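Local coordinates for protein 2-oxoglutarate-dependent dioxygenase tropC (Talaromyces stipitatus, PDB 6XJJ) that is an iron(II)- and 2-oxoglutarate-dependent dioxygenase of fungal tropolone biosynthesis, a pathway in which it follows a polyketide synthase and a flavin-dependent monooxygenase, at residues 42-47 and 64-69; 89-94 and 251-256; 256-261 and 309-314. One frame throughout, in Å; residues are numbered along the deposited sequence.

Contact 1: residues 42-47 and 64-69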
loop_
_atom_site.group_PDB
_atom_site.type_symbol
_atom_site.label_atom_id
_atom_site.label_comp_id
_atom_site.label_asym_id
_atom_site.label_seq_id
_atom_site.Cartn_x
_atom_site.Cartn_y
_atom_site.Cartn_z
ATOM N N PRO A 42 -16.096 -4.865 -2.134
ATOM C CA PRO A 42 -16.978 -3.696 -2.198
ATOM C C PRO A 42 -16.213 -2.404 -2.455
ATOM O O PRO A 42 -14.991 -2.321 -2.314
ATOM C CB PRO A 42 -17.640 -3.672 -0.816
ATOM C CG PRO A 42 -16.663 -4.321 0.081
ATOM C CD PRO A 42 -15.931 -5.348 -0.748
ATOM N N THR A 43 -16.982 -1.388 -2.843
ATOM C CA THR A 43 -16.508 -0.019 -3.004
ATOM C C THR A 43 -17.151 0.851 -1.935
ATOM O O THR A 43 -18.368 0.791 -1.739
ATOM C CB THR A 43 -16.865 0.535 -4.384
ATOM O OG1 THR A 43 -16.226 -0.242 -5.406
ATOM C CG2 THR A 43 -16.440 1.992 -4.506
ATOM N N VAL A 44 -16.344 1.673 -1.268
ATOM C CA VAL A 44 -16.830 2.570 -0.225
ATOM C C VAL A 44 -16.458 3.996 -0.596
ATOM O O VAL A 44 -15.289 4.293 -0.870
ATOM C CB VAL A 44 -16.257 2.215 1.155
ATOM C CG1 VAL A 44 -16.821 3.154 2.213
ATOM C CG2 VAL A 44 -16.563 0.780 1.495
ATOM N N ASP A 45 -17.451 4.874 -0.582
ATOM C CA ASP A 45 -17.266 6.287 -0.865
ATOM C C ASP A 45 -17.151 7.031 0.462
ATOM O O ASP A 45 -18.089 7.022 1.267
ATOM C CB ASP A 45 -18.438 6.808 -1.698
ATOM C CG ASP A 45 -18.304 8.281 -2.054
ATOM O OD1 ASP A 45 -17.331 8.919 -1.600
ATOM O OD2 ASP A 45 -19.172 8.801 -2.795
ATOM N N ILE A 46 -15.999 7.663 0.698
ATOM C CA ILE A 46 -15.768 8.390 1.941
ATOM C C ILE A 46 -16.090 9.882 1.823
ATOM O O ILE A 46 -15.811 10.635 2.759
ATOM C CB ILE A 46 -14.326 8.190 2.436
ATOM C CG1 ILE A 46 -13.316 8.794 1.452
ATOM C CG2 ILE A 46 -14.042 6.698 2.619
ATOM C CD1 ILE A 46 -11.899 8.911 2.008
ATOM N N SER A 47 -16.663 10.325 0.699
ATOM C CA SER A 47 -16.987 11.739 0.510
ATOM C C SER A 47 -17.585 12.358 1.763
ATOM O O SER A 47 -17.173 13.440 2.190
ATOM C CB SER A 47 -17.959 11.891 -0.661
ATOM O OG SER A 47 -17.352 11.511 -1.882
ATOM N N GLU A 64 -19.825 2.484 8.764
ATOM C CA GLU A 64 -20.430 1.161 8.607
ATOM C C GLU A 64 -19.831 0.400 7.429
ATOM O O GLU A 64 -19.403 -0.750 7.575
ATOM C CB GLU A 64 -21.942 1.289 8.432
ATOM C CG GLU A 64 -22.713 1.684 9.682
ATOM C CD GLU A 64 -22.561 0.682 10.808
ATOM O OE1 GLU A 64 -22.409 -0.528 10.527
ATOM O OE2 GLU A 64 -22.646 1.085 11.980
ATOM N N GLU A 65 -19.810 1.018 6.247
ATOM C CA GLU A 65 -19.313 0.327 5.061
ATOM C C GLU A 65 -17.845 -0.068 5.212
ATOM O O GLU A 65 -17.440 -1.146 4.761
ATOM C CB GLU A 65 -19.532 1.206 3.828
ATOM C CG GLU A 65 -21.002 1.340 3.446
ATOM C CD GLU A 65 -21.230 2.335 2.328
ATOM O OE1 GLU A 65 -20.266 3.022 1.926
ATOM O OE2 GLU A 65 -22.379 2.453 1.859
ATOM N N VAL A 66 -17.037 0.774 5.862
ATOM C CA VAL A 66 -15.613 0.477 6.014
ATOM C C VAL A 66 -15.401 -0.657 7.012
ATOM O O VAL A 66 -14.845 -1.708 6.669
ATOM C CB VAL A 66 -14.841 1.740 6.433
ATOM C CG1 VAL A 66 -13.382 1.409 6.720
ATOM C CG2 VAL A 66 -14.939 2.796 5.345
ATOM N N ARG A 67 -15.818 -0.447 8.268
ATOM C CA ARG A 67 -15.650 -1.469 9.299
ATOM C C ARG A 67 -16.094 -2.827 8.775
ATOM O O ARG A 67 -15.489 -3.857 9.093
ATOM C CB ARG A 67 -16.475 -1.111 10.548
ATOM C CG ARG A 67 -17.947 -1.447 10.354
ATOM C CD ARG A 67 -18.959 -0.947 11.384
ATOM N NE ARG A 67 -18.740 -1.409 12.748
ATOM C CZ ARG A 67 -19.656 -1.329 13.710
ATOM N NH1 ARG A 67 -20.873 -0.885 13.432
ATOM N NH2 ARG A 67 -19.385 -1.753 14.934
ATOM N N SER A 68 -17.138 -2.833 7.941
ATOM C CA SER A 68 -17.757 -4.061 7.464
ATOM C C SER A 68 -16.926 -4.724 6.369
ATOM O O SER A 68 -16.729 -5.942 6.391
ATOM C CB SER A 68 -19.171 -3.748 6.968
ATOM O OG SER A 68 -19.801 -4.889 6.421
ATOM N N ALA A 69 -16.428 -3.948 5.406
ATOM C CA ALA A 69 -15.557 -4.523 4.388
ATOM C C ALA A 69 -14.266 -5.041 5.009
ATOM O O ALA A 69 -13.755 -6.096 4.612
ATOM C CB ALA A 69 -15.248 -3.487 3.308
#

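Contact 2: residues 89-94 and 251-256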
loop_
_atom_site.group_PDB
_atom_site.type_symbol
_atom_site.label_atom_id
_atom_site.label_comp_id
_atom_site.label_asym_id
_atom_site.label_seq_id
_atom_site.Cartn_x
_atom_site.Cartn_y
_atom_site.Cartn_z
ATOM N N GLU A 89 -2.230 10.405 -12.557
ATOM C CA GLU A 89 -1.499 10.436 -13.817
ATOM C C GLU A 89 -0.020 10.709 -13.583
ATOM O O GLU A 89 0.845 10.050 -14.172
ATOM C CB GLU A 89 -2.097 11.504 -14.732
ATOM C CG GLU A 89 -3.491 11.188 -15.232
ATOM C CD GLU A 89 -4.151 12.388 -15.888
ATOM O OE1 GLU A 89 -3.581 13.501 -15.806
ATOM O OE2 GLU A 89 -5.249 12.231 -16.466
ATOM N N LYS A 90 0.291 11.667 -12.712
ATOM C CA LYS A 90 1.668 12.121 -12.605
ATOM C C LYS A 90 2.551 11.044 -11.982
ATOM O O LYS A 90 3.699 10.876 -12.406
ATOM C CB LYS A 90 1.710 13.427 -11.803
ATOM C CG LYS A 90 2.956 14.261 -12.024
ATOM C CD LYS A 90 3.011 15.495 -11.126
ATOM C CE LYS A 90 1.857 16.461 -11.390
ATOM N NZ LYS A 90 2.002 17.721 -10.594
ATOM N N ILE A 91 2.027 10.274 -11.022
ATOM C CA ILE A 91 2.860 9.279 -10.343
ATOM C C ILE A 91 3.128 8.070 -11.238
ATOM O O ILE A 91 4.188 7.442 -11.126
ATOM C CB ILE A 91 2.230 8.842 -9.005
ATOM C CG1 ILE A 91 3.253 8.113 -8.133
ATOM C CG2 ILE A 91 1.040 7.920 -9.219
ATOM C CD1 ILE A 91 4.368 9.005 -7.597
ATOM N N PHE A 92 2.188 7.700 -12.116
ATOM C CA PHE A 92 2.508 6.680 -13.111
ATOM C C PHE A 92 3.485 7.196 -14.153
ATOM O O PHE A 92 4.256 6.412 -14.714
ATOM C CB PHE A 92 1.258 6.152 -13.808
ATOM C CG PHE A 92 0.428 5.251 -12.958
ATOM C CD1 PHE A 92 0.908 4.009 -12.592
ATOM C CD2 PHE A 92 -0.858 5.601 -12.592
ATOM C CE1 PHE A 92 0.150 3.156 -11.825
ATOM C CE2 PHE A 92 -1.627 4.745 -11.828
ATOM C CZ PHE A 92 -1.122 3.519 -11.449
ATOM N N GLY A 93 3.464 8.496 -14.441
ATOM C CA GLY A 93 4.531 9.066 -15.244
ATOM C C GLY A 93 5.889 8.833 -14.615
ATOM O O GLY A 93 6.817 8.353 -15.270
ATOM N N CYS A 94 6.016 9.153 -13.323
ATOM C CA CYS A 94 7.280 8.937 -12.627
ATOM C C CYS A 94 7.684 7.471 -12.659
ATOM O O CYS A 94 8.857 7.147 -12.871
ATOM C CB CYS A 94 7.182 9.420 -11.180
ATOM S SG CYS A 94 6.997 11.177 -11.041
ATOM N N ILE A 251 -2.437 1.096 0.875
ATOM C CA ILE A 251 -3.235 1.834 -0.099
ATOM C C ILE A 251 -2.573 1.648 -1.457
ATOM O O ILE A 251 -1.425 2.066 -1.652
ATOM C CB ILE A 251 -3.337 3.333 0.228
ATOM C CG1 ILE A 251 -3.783 3.547 1.672
ATOM C CG2 ILE A 251 -4.344 3.972 -0.723
ATOM C CD1 ILE A 251 -3.712 4.987 2.133
ATOM N N LEU A 252 -3.300 1.054 -2.397
ATOM C CA LEU A 252 -2.746 0.652 -3.678
ATOM C C LEU A 252 -3.414 1.447 -4.788
ATOM O O LEU A 252 -4.629 1.667 -4.760
ATOM C CB LEU A 252 -2.966 -0.850 -3.919
ATOM C CG LEU A 252 -2.458 -1.517 -5.199
ATOM C CD1 LEU A 252 -0.942 -1.680 -5.168
ATOM C CD2 LEU A 252 -3.165 -2.853 -5.412
ATOM N N LEU A 253 -2.619 1.870 -5.765
ATOM C CA LEU A 253 -3.120 2.513 -6.973
ATOM C C LEU A 253 -2.849 1.593 -8.154
ATOM O O LEU A 253 -1.687 1.371 -8.510
ATOM C CB LEU A 253 -2.448 3.870 -7.189
ATOM C CG LEU A 253 -2.774 4.605 -8.494
ATOM C CD1 LEU A 253 -4.251 4.959 -8.578
ATOM C CD2 LEU A 253 -1.910 5.847 -8.642
ATOM N N GLN A 254 -3.907 1.067 -8.762
ATOM C CA GLN A 254 -3.733 0.207 -9.917
ATOM C C GLN A 254 -3.849 1.045 -11.184
ATOM O O GLN A 254 -4.200 2.226 -11.150
ATOM C CB GLN A 254 -4.767 -0.912 -9.941
ATOM C CG GLN A 254 -5.000 -1.596 -8.646
ATOM C CD GLN A 254 -5.853 -2.798 -8.849
ATOM O OE1 GLN A 254 -6.039 -3.230 -9.982
ATOM N NE2 GLN A 254 -6.579 -3.182 -7.818
ATOM N N GLN A 255 -3.576 0.409 -12.314
ATOM C CA GLN A 255 -3.521 1.102 -13.588
ATOM C C GLN A 255 -4.745 0.722 -14.414
ATOM O O GLN A 255 -5.084 -0.461 -14.515
ATOM C CB GLN A 255 -2.235 0.738 -14.329
ATOM C CG GLN A 255 -1.760 1.772 -15.317
ATOM C CD GLN A 255 -0.443 1.380 -15.945
ATOM O OE1 GLN A 255 0.083 0.296 -15.681
ATOM N NE2 GLN A 255 0.126 2.279 -16.737
ATOM N N LYS A 256 -5.408 1.724 -14.989
ATOM C CA LYS A 256 -6.556 1.478 -15.857
ATOM C C LYS A 256 -6.178 0.554 -17.006
ATOM O O LYS A 256 -5.259 0.846 -17.779
ATOM C CB LYS A 256 -7.103 2.809 -16.382
ATOM C CG LYS A 256 -8.171 2.723 -17.477
ATOM C CD LYS A 256 -8.811 4.097 -17.710
ATOM C CE LYS A 256 -9.494 4.218 -19.068
ATOM N NZ LYS A 256 -10.524 3.175 -19.323
#

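Contact 3: residues 256-261 and 309-314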
loop_
_atom_site.group_PDB
_atom_site.type_symbol
_atom_site.label_atom_id
_atom_site.label_comp_id
_atom_site.label_asym_id
_atom_site.label_seq_id
_atom_site.Cartn_x
_atom_site.Cartn_y
_atom_site.Cartn_z
ATOM N N LYS A 256 -5.408 1.724 -14.989
ATOM C CA LYS A 256 -6.556 1.478 -15.857
ATOM C C LYS A 256 -6.178 0.554 -17.006
ATOM O O LYS A 256 -5.259 0.846 -17.779
ATOM C CB LYS A 256 -7.103 2.809 -16.382
ATOM C CG LYS A 256 -8.171 2.723 -17.477
ATOM C CD LYS A 256 -8.811 4.097 -17.710
ATOM C CE LYS A 256 -9.494 4.218 -19.068
ATOM N NZ LYS A 256 -10.524 3.175 -19.323
ATOM N N GLY A 257 -6.887 -0.567 -17.105
ATOM C CA GLY A 257 -6.670 -1.541 -18.151
ATOM C C GLY A 257 -5.831 -2.746 -17.776
ATOM O O GLY A 257 -5.399 -3.476 -18.677
ATOM N N THR A 258 -5.583 -2.980 -16.488
ATOM C CA THR A 258 -4.808 -4.125 -16.038
ATOM C C THR A 258 -5.614 -4.917 -15.019
ATOM O O THR A 258 -6.576 -4.416 -14.430
ATOM C CB THR A 258 -3.482 -3.709 -15.389
ATOM O OG1 THR A 258 -3.745 -3.003 -14.170
ATOM C CG2 THR A 258 -2.696 -2.811 -16.316
ATOM N N LYS A 259 -5.200 -6.160 -14.805
ATOM C CA LYS A 259 -5.735 -6.951 -13.708
ATOM C C LYS A 259 -4.619 -7.854 -13.200
ATOM O O LYS A 259 -3.481 -7.802 -13.680
ATOM C CB LYS A 259 -6.984 -7.742 -14.131
ATOM C CG LYS A 259 -6.752 -8.869 -15.133
ATOM C CD LYS A 259 -8.071 -9.483 -15.594
ATOM C CE LYS A 259 -7.855 -10.780 -16.351
ATOM N NZ LYS A 259 -6.777 -10.684 -17.384
ATOM N N GLY A 260 -4.946 -8.669 -12.201
ATOM C CA GLY A 260 -3.966 -9.557 -11.611
ATOM C C GLY A 260 -4.145 -9.719 -10.118
ATOM O O GLY A 260 -3.905 -10.798 -9.575
ATOM N N LEU A 261 -4.581 -8.658 -9.445
ATOM C CA LEU A 261 -4.718 -8.702 -7.997
ATOM C C LEU A 261 -5.940 -9.525 -7.601
ATOM O O LEU A 261 -7.051 -9.280 -8.083
ATOM C CB LEU A 261 -4.831 -7.287 -7.438
ATOM C CG LEU A 261 -4.959 -7.148 -5.918
ATOM C CD1 LEU A 261 -3.692 -7.637 -5.235
ATOM C CD2 LEU A 261 -5.258 -5.708 -5.527
ATOM N N GLU A 309 -0.604 -8.045 -20.227
ATOM C CA GLU A 309 -0.541 -6.594 -20.262
ATOM C C GLU A 309 0.539 -6.109 -19.306
ATOM O O GLU A 309 0.739 -6.685 -18.233
ATOM C CB GLU A 309 -1.894 -5.995 -19.875
ATOM C CG GLU A 309 -3.052 -6.494 -20.728
ATOM C CD GLU A 309 -2.798 -6.323 -22.213
ATOM O OE1 GLU A 309 -2.216 -5.287 -22.601
ATOM O OE2 GLU A 309 -3.168 -7.231 -22.992
ATOM N N ARG A 310 1.247 -5.058 -19.706
ATOM C CA ARG A 310 2.199 -4.434 -18.801
ATOM C C ARG A 310 1.436 -3.739 -17.685
ATOM O O ARG A 310 0.403 -3.104 -17.920
ATOM C CB ARG A 310 3.090 -3.443 -19.549
ATOM C CG ARG A 310 4.242 -2.890 -18.723
ATOM C CD ARG A 310 5.124 -1.952 -19.554
ATOM N NE ARG A 310 5.739 -2.649 -20.686
ATOM C CZ ARG A 310 6.802 -3.444 -20.591
ATOM N NH1 ARG A 310 7.362 -3.669 -19.415
ATOM N NH2 ARG A 310 7.298 -4.039 -21.670
ATOM N N ARG A 311 1.935 -3.883 -16.460
ATOM C CA ARG A 311 1.224 -3.439 -15.267
ATOM C C ARG A 311 2.151 -2.639 -14.365
ATOM O O ARG A 311 3.267 -3.075 -14.053
ATOM C CB ARG A 311 0.630 -4.634 -14.501
ATOM C CG ARG A 311 -0.042 -4.282 -13.164
ATOM C CD ARG A 311 -0.666 -5.514 -12.504
ATOM N NE ARG A 311 -0.954 -5.322 -11.079
ATOM C CZ ARG A 311 -2.055 -4.772 -10.573
ATOM N NH1 ARG A 311 -3.030 -4.330 -11.359
ATOM N NH2 ARG A 311 -2.174 -4.668 -9.254
ATOM N N TYR A 312 1.674 -1.465 -13.965
ATOM C CA TYR A 312 2.278 -0.639 -12.933
ATOM C C TYR A 312 1.316 -0.536 -11.758
ATOM O O TYR A 312 0.098 -0.675 -11.913
ATOM C CB TYR A 312 2.591 0.755 -13.474
ATOM C CG TYR A 312 3.654 0.763 -14.543
ATOM C CD1 TYR A 312 4.945 0.332 -14.276
ATOM C CD2 TYR A 312 3.348 1.138 -15.842
ATOM C CE1 TYR A 312 5.914 0.330 -15.259
ATOM C CE2 TYR A 312 4.307 1.129 -16.833
ATOM C CZ TYR A 312 5.586 0.721 -16.538
ATOM O OH TYR A 312 6.544 0.712 -17.526
ATOM N N SER A 313 1.874 -0.309 -10.575
ATOM C CA SER A 313 1.057 0.005 -9.414
ATOM C C SER A 313 1.925 0.728 -8.394
ATOM O O SER A 313 3.154 0.618 -8.405
ATOM C CB SER A 313 0.422 -1.257 -8.821
ATOM O OG SER A 313 1.405 -2.174 -8.382
ATOM N N VAL A 314 1.270 1.499 -7.531
ATOM C CA VAL A 314 1.938 2.220 -6.455
ATOM C C VAL A 314 1.315 1.770 -5.145
ATOM O O VAL A 314 0.104 1.920 -4.937
ATOM C CB VAL A 314 1.833 3.742 -6.624
ATOM C CG1 VAL A 314 2.463 4.449 -5.433
ATOM C CG2 VAL A 314 2.515 4.172 -7.911
#

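Contact 1: residues 42-47 and 64-69
In the N-terminal region of this dioxygenase an edge strand, 43-45, runs beside helix 56-72, and Val-44 buries the most surface on the strand side. Both of its methyls are engaged. CG1, anti to the backbone N (chi1 -178°), meets CG2 of Val-66 at 3.7 Å, the two valines crossing at about a right angle. CG2 of Val-44 lies 3.8 Å from CB of Glu-65, whose extended side chain slides past the valine in the opposite direction and brings OE1 to 3.5 Å from Val-44 CG1. One helical turn on, CB of Ala-69 packs against CG of Pro-42 at 3.6 Å. No hydrogen bond links the two segments, so apolar contact carries the joint. The short axes lie 8.5 Å apart at 151°, nearly antiparallel. On the strand's other side Asp-45 OD1 accepts from Ser-47 N at 2.8 Å, an Asx turn at the start of helix 47-50, and also from Ser-47 OG. Strand 43-45 pairs in parallel with strand 75-79, whose Phe-76 touches both Val-44 and Val-66. Strand, covering helix and parallel neighbouring strand together form a beta-alpha-beta crossover.

Contact 2: residues 89-94 and 251-256
Phe-92 of helix 85-99 and Leu-253 of strand 249-253 make the dense half of this contact, and the example illustrates how one aromatic ring can serve two quite different neighbours. The ring meets the leucine at an oblique angle: CE2 of Phe-92 is 3.4 Å from CD2 of Leu-253, and CZ of Phe-92 is 3.6 Å from CG of the same leucine. From the preceding position Ile-91 adds its branch methyl, CG2, which touches Leu-253 CD2 at 3.7 Å, so that this one leucine methyl touches both an aliphatic and an aromatic partner. With CG anti to the backbone N (chi1 174°), Leu-253 sends its branched end toward the helix. The ring tip also approaches a backbone carbonyl, Phe-92 CZ lying 3.4 Å from Gln-254 O.

Toward the loop the fit is looser. Gln-255 lays its CG over one face of the phenylalanine ring, 4.3 Å from the centroid and 13° off the normal, a CH-pi contact displaced toward the rim. The closest side-chain approach here, Phe-92 CZ to Gln-255 CB, is 4.2 Å, and both residues are partly exposed. The amide oxygen of Gln-255 is engaged elsewhere: OE1 accepts a hydrogen bond from the backbone N of Tyr-312. Beyond it, Lys-256 is exposed and turns its amine away from the helix.

Strands 249-253 and 311-318 are neighbours in the double-stranded beta-helix (jelly-roll) core of 2-oxoglutarate-dependent oxygenases, and helix 85-99 is laid against both. Ile-91 also touches Val-314 and Phe-92 touches Tyr-312, both on strand 311-318, while Leu-253 reaches on to Tyr-181 of the long helix 171-204.

Contact 3: residues 256-261 and 309-314
Arg-311, predicted to bind 2-oxoglutarate, crosses Thr-258 at about a right angle, and its guanidinium meets the threonine hydroxyl at an edge, near the guanidinium plane. The bond from NH1 of Arg-311 to OG1 of Thr-258 is weak, 3.2 Å long and bent to 132° at the hydrogen. An arm extended from CG to NE, starting with CG anti to the backbone N (chi1 175°), carries the charged group along the loop. There CD of Arg-311 passes 3.8 Å from Lys-259 O, and NH2 of Arg-311 comes within 4.1 Å of CB of Leu-261. The methyl of Thr-258 turns instead to the chain before the arginine, with CG2 3.5 Å from Arg-310 O.

In the next shell, Thr-258 OG1 is also hydrogen-bonded to the backbone O of Gln-255, which ties the hydroxyl to the start of the loop. The same arginine nitrogen, NH1, has a second weak partner in Gln-254 OE1. Strand 311-318 fixes the root of the side chain through backbone pairing of Arg-311 with Tyr-227, and the side chain of Leu-261 is about 6 Å from the bound iron. Two weak bonds to neutral oxygens may help to orient the guanidinium, consistent with the predicted role of Arg-311 in pairing with a carboxylate of 2-oxoglutarate, as in relatives of this family.

How the contacts relate
Along the chain the three contacts come in series, and all reach the same mixed sheet. Contact 1 stands at one margin, on the outermost strand 43-45, with its centre about 22 and 23 Å from those of contacts 2 and 3; it touches neither. The centres of contacts 2 and 3 are about 10 Å apart; the two share Lys-256 and use the neighbouring strands 249-253 and 311-318, joined by a probable hydrogen bond from Leu-253 N to Val-314 O. Contact 2 brings the N-terminal family region against the dioxygenase core, whereas contact 3 joins two parts of the dioxygenase region, near the iron, and holds the predicted 2-oxoglutarate residue Arg-311. Contact 1 lies away from both.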